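PDB 4WUT: ABC transporter substrate binding protein (Ribose) from Agrobacterium vitis, which probably binds a monosaccharide in the periplasm for delivery to an ABC transporter, and is seen here holding beta-D-fucopyranose between its two lobes. Local coordinates for residues G164-I167 with G168-G172; G171-T174 with D175-A179. One frame throughout, in Å; residues are numbered along the deposited sequence.

Contact 1: residues G164-I167 with G168-G172; sequences GSEI and GRVGG. With FCB (beta-D-fucopyranose), chain E.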
loop_
_atom_site.group_PDB
_atom_site.type_symbol
_atom_site.label_atom_id
_atom_site.label_comp_id
_atom_site.label_asym_id
_atom_site.label_seq_id
_atom_site.Cartn_x
_atom_site.Cartn_y
_atom_site.Cartn_z
ATOM N N GLY A 164 -5.307 0.017 7.121
ATOM C CA GLY A 164 -4.145 0.289 7.929
ATOM C C GLY A 164 -3.135 1.195 7.267
ATOM O O GLY A 164 -2.701 2.174 7.876
ATOM N N SER A 165 -2.742 0.886 6.041
ATOM C CA SER A 165 -1.740 1.741 5.364
ATOM C C SER A 165 -2.313 3.136 5.059
ATOM O O SER A 165 -1.585 4.139 5.048
ATOM C CB SER A 165 -1.266 1.076 4.088
ATOM O OG SER A 165 -2.363 0.823 3.225
ATOM N N GLU A 166 -3.619 3.203 4.851
ATOM C CA GLU A 166 -4.281 4.434 4.440
ATOM C C GLU A 166 -4.279 5.478 5.560
ATOM O O GLU A 166 -4.125 6.665 5.300
ATOM C CB GLU A 166 -5.729 4.134 4.034
ATOM C CG GLU A 166 -6.422 5.240 3.268
ATOM C CD GLU A 166 -7.188 6.240 4.139
ATOM O OE1 GLU A 166 -7.452 5.941 5.329
ATOM O OE2 GLU A 166 -7.538 7.332 3.623
ATOM N N ILE A 167 -4.498 5.044 6.795
ATOM C CA ILE A 167 -4.579 5.966 7.936
ATOM C C ILE A 167 -3.335 6.847 8.054
ATOM O O ILE A 167 -3.420 8.077 8.106
ATOM C CB ILE A 167 -4.694 5.195 9.253
ATOM C CG1 ILE A 167 -5.962 4.343 9.280
ATOM C CG2 ILE A 167 -4.661 6.165 10.440
ATOM C CD1 ILE A 167 -6.016 3.373 10.463
ATOM N N GLY A 168 -2.173 6.199 8.108
ATOM C CA GLY A 168 -0.925 6.907 8.264
ATOM C C GLY A 168 -0.548 7.663 7.009
ATOM O O GLY A 168 -0.066 8.779 7.079
ATOM N N ARG A 169 -0.764 7.052 5.853
ATOM C CA ARG A 169 -0.308 7.629 4.601
ATOM C C ARG A 169 -1.077 8.918 4.296
ATOM O O ARG A 169 -0.517 9.994 4.042
ATOM C CB ARG A 169 -0.530 6.614 3.484
ATOM C CG ARG A 169 0.106 7.012 2.192
ATOM C CD ARG A 169 -0.065 5.933 1.157
ATOM N NE ARG A 169 0.547 4.689 1.584
ATOM C CZ ARG A 169 0.446 3.526 0.955
ATOM N NH1 ARG A 169 -0.243 3.415 -0.188
ATOM N NH2 ARG A 169 1.048 2.470 1.450
ATOM N N VAL A 170 -2.394 8.812 4.339
ATOM C CA VAL A 170 -3.218 9.948 4.009
ATOM C C VAL A 170 -3.226 10.950 5.172
ATOM O O VAL A 170 -3.232 12.149 4.967
ATOM C CB VAL A 170 -4.634 9.501 3.579
ATOM C CG1 VAL A 170 -5.569 10.701 3.420
ATOM C CG2 VAL A 170 -4.523 8.708 2.288
ATOM N N GLY A 171 -3.212 10.477 6.406
ATOM C CA GLY A 171 -3.071 11.397 7.518
ATOM C C GLY A 171 -1.735 12.131 7.530
ATOM O O GLY A 171 -1.683 13.325 7.842
ATOM N N GLY A 172 -0.643 11.421 7.243
ATOM C CA GLY A 172 0.662 12.051 7.176
ATOM C C GLY A 172 0.664 13.149 6.119
ATOM O O GLY A 172 1.160 14.260 6.346
HETATM C C1 FCB E . -0.434 -0.178 -1.778
HETATM C C2 FCB E . -0.954 -0.258 -0.349
HETATM C C3 FCB E . -1.630 -1.494 -0.100
HETATM C C4 FCB E . -2.729 -1.743 -1.166
HETATM C C5 FCB E . -2.015 -1.589 -2.537
HETATM C C6 FCB E . -2.983 -1.810 -3.736
HETATM O O1 FCB E . -0.107 1.115 -1.975
HETATM O O2 FCB E . 0.216 -0.175 0.512
HETATM O O3 FCB E . -2.209 -1.389 1.226
HETATM O O4 FCB E . -3.839 -0.824 -1.007
HETATM O O5 FCB E . -1.525 -0.328 -2.675
HETATM O O HOH W 1 -0.823 3.583 9.096
#
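Ser165 and Arg169, one helical turn apart, meet the bound beta-D-fucopyranose together. Arg169 grips two neighbouring hydroxyls of the sugar: NH1 donates to O1 at 2.9 Å and NH2 to O2 at 2.9 Å, the N-H...O angle to O1 being a fairly straight 162°. Its chain leaves the helix with CG anti to the backbone N (chi1 -171°) and bends at chi3, about the CG-CD bond, which brings the guanidinium edge-on to the sugar, C1 and O1 lying near its plane. A backbone carbonyl, Ala218 O, also accepts from NH1, and Asn133 OD1 from NH2, so the group's rotation is fixed from several directions. Ser165 lies over one face of the guanidinium; its OG lies 3.0 Å from O3 of the sugar and is hydrogen-bonded to Tyr159 OH.

Glu166 and Val170, also one turn apart, touch through their side chains. The glutamate chain folds at chi2 (-91°), turning its carboxylate back so that OE2 rests 3.6 Å from Val170 CG2. Ser158 OG holds OE2, while OE1 takes the N-H of Gly162 in the loop ahead of the helix.

Three backbone bonds tie the turns, from Arg169 N to Ser165 O, Val170 N to Glu166 O and Gly171 N to Ile167 O. In the first turn a water donates to Gly164 O at 2.6 Å and weakly accepts from Gly168 N.

This N-terminal part of helix 164-180 follows strand 153-158 in a beta-alpha-beta unit. Val170 faces Val156 and Ser158 of that strand, while the first turn reaches the pocket, where Lys31 touches Ser165 and Ser115 OG bonds to its backbone N.

Contact 2: residues G171-T174 with D175-A179; sequences GGFT and DYIKA. With CA (calcium ion), chain G.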
loop_
_atom_site.group_PDB
_atom_site.type_symbol
_atom_site.label_atom_id
_atom_site.label_comp_id
_atom_site.label_asym_id
_atom_site.label_seq_id
_atom_site.Cartn_x
_atom_site.Cartn_y
_atom_site.Cartn_z
ATOM N N GLY A 171 -3.212 10.477 6.406
ATOM C CA GLY A 171 -3.071 11.397 7.518
ATOM C C GLY A 171 -1.735 12.131 7.530
ATOM O O GLY A 171 -1.683 13.325 7.842
ATOM N N GLY A 172 -0.643 11.421 7.243
ATOM C CA GLY A 172 0.662 12.051 7.176
ATOM C C GLY A 172 0.664 13.149 6.119
ATOM O O GLY A 172 1.160 14.260 6.346
ATOM N N PHE A 173 0.120 12.829 4.951
ATOM C CA PHE A 173 0.015 13.786 3.857
ATOM C C PHE A 173 -0.799 14.998 4.290
ATOM O O PHE A 173 -0.355 16.141 4.184
ATOM C CB PHE A 173 -0.643 13.119 2.636
ATOM C CG PHE A 173 -0.749 14.023 1.412
ATOM C CD1 PHE A 173 0.278 14.091 0.478
ATOM C CD2 PHE A 173 -1.883 14.798 1.198
ATOM C CE1 PHE A 173 0.175 14.898 -0.631
ATOM C CE2 PHE A 173 -1.960 15.632 0.098
ATOM C CZ PHE A 173 -0.942 15.668 -0.821
ATOM N N THR A 174 -2.007 14.741 4.775
ATOM C CA THR A 174 -2.935 15.789 5.098
ATOM C C THR A 174 -2.403 16.699 6.202
ATOM O O THR A 174 -2.512 17.909 6.111
ATOM C CB THR A 174 -4.305 15.174 5.487
ATOM O OG1 THR A 174 -4.799 14.402 4.381
ATOM C CG2 THR A 174 -5.291 16.254 5.836
ATOM N N ASP A 175 -1.832 16.107 7.240
ATOM C CA ASP A 175 -1.333 16.893 8.361
ATOM C C ASP A 175 -0.175 17.774 7.922
ATOM O O ASP A 175 -0.030 18.920 8.390
ATOM C CB ASP A 175 -0.882 15.981 9.505
ATOM C CG ASP A 175 -2.041 15.261 10.185
ATOM O OD1 ASP A 175 -3.210 15.583 9.899
ATOM O OD2 ASP A 175 -1.767 14.368 11.013
ATOM N N TYR A 176 0.660 17.243 7.032
ATOM C CA TYR A 176 1.823 18.014 6.547
ATOM C C TYR A 176 1.365 19.187 5.702
ATOM O O TYR A 176 1.868 20.289 5.841
ATOM C CB TYR A 176 2.814 17.137 5.755
ATOM C CG TYR A 176 4.122 17.852 5.435
ATOM C CD1 TYR A 176 4.217 18.690 4.340
ATOM C CD2 TYR A 176 5.238 17.676 6.231
ATOM C CE1 TYR A 176 5.396 19.368 4.065
ATOM C CE2 TYR A 176 6.403 18.341 5.977
ATOM C CZ TYR A 176 6.482 19.167 4.884
ATOM O OH TYR A 176 7.665 19.805 4.628
ATOM N N ILE A 177 0.411 18.946 4.808
ATOM C CA ILE A 177 -0.163 20.032 4.015
ATOM C C ILE A 177 -0.721 21.145 4.910
ATOM O O ILE A 177 -0.458 22.316 4.683
ATOM C CB ILE A 177 -1.271 19.514 3.067
ATOM C CG1 ILE A 177 -0.676 18.594 1.978
ATOM C CG2 ILE A 177 -2.053 20.684 2.471
ATOM C CD1 ILE A 177 0.215 19.268 0.964
ATOM N N LYS A 178 -1.493 20.771 5.926
ATOM C CA LYS A 178 -2.020 21.731 6.880
ATOM C C LYS A 178 -0.912 22.500 7.623
ATOM O O LYS A 178 -1.004 23.697 7.755
ATOM C CB LYS A 178 -2.977 21.070 7.875
ATOM C CG LYS A 178 -3.501 22.063 8.885
ATOM C CD LYS A 178 -4.782 21.590 9.581
ATOM C CE LYS A 178 -5.414 22.730 10.373
ATOM N NZ LYS A 178 -6.772 22.383 10.900
ATOM N N ALA A 179 0.131 21.822 8.084
ATOM C CA ALA A 179 1.131 22.496 8.905
ATOM C C ALA A 179 2.077 23.368 8.084
ATOM O O ALA A 179 2.671 24.302 8.624
ATOM C CB ALA A 179 1.929 21.481 9.697
HETATM CA CA CA G . -1.679 25.925 7.609
HETATM O O HOH W 2 -1.307 25.741 9.999
HETATM O O HOH W 3 -3.490 26.573 8.924
HETATM O O HOH W 4 -3.644 25.219 6.479
#
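Phe173 and Ile177, one turn apart, extend together from the buried side of the helix in a CH-pi contact. Ile177 CG1 sits over one face of the phenylalanine ring, 4.1 Å from its centroid and 25° off the normal, displaced toward the rim so that CE2 is the closest ring atom at 3.7 Å. The benzyl group departs with CG anti to the backbone N (chi1 -178°), whereas CG1 of Ile177 turns back beside its own N (chi1 -67°), toward the preceding turn and the ring.

Four successive backbone hydrogen bonds join this turn to the next. Asp175 N donates to Gly171 O, Tyr176 N to Gly172 O, Ile177 N to Phe173 O and Lys178 N to Thr174 O. The Asp175 carboxylate folds back beside Gly171 O, with OD2 3.3 Å from it, although both are acceptors. Thr174 OG1 instead bonds to Val170 O, a carbonyl of the turn before.

Metal binding appears toward the C-terminal end, where helix carbonyls are left without a following turn. Lys178 O binds a calcium ion at 2.3 Å, together with three waters and the carbonyl of Ser181, so the lysine contributes its backbone; its ammonium group is not a ligand. Ser181 OG, in turn, bonds to Ile177 O.

On its buried side this half of helix 164-180 rests on the sheet: Ile177 touches Ile154 of strand 153-158 and Ile185 of strand 184-190, and Phe173 stacks with Phe216 of strand 214-217. Phe173 and Tyr176 also meet Ala141 of helix 133-148, so the helix packs against both the sheet and helix 133-148.

Both contacts lie on the single helix 164-180, contact 1 in its first turns and contact 2 in its later ones, overlapping at Gly171 and Gly172 with centres about 10 Å apart. Neither closes a long loop; each joins one helical turn to the next, and they run in sequence without crossing. The chain enters from strand 153-158, passes the sugar pocket in contact 1, continues over the sheet, and reaches the calcium ion at the end of contact 2, where Lys178 supplies one ligand and Ser181, just after, another, before returning along the edge strand 184-190. One helix of this beta-alpha-beta crossover thus spans from the sugar pocket to a peripheral metal site, packing on strand 153-158 in both halves.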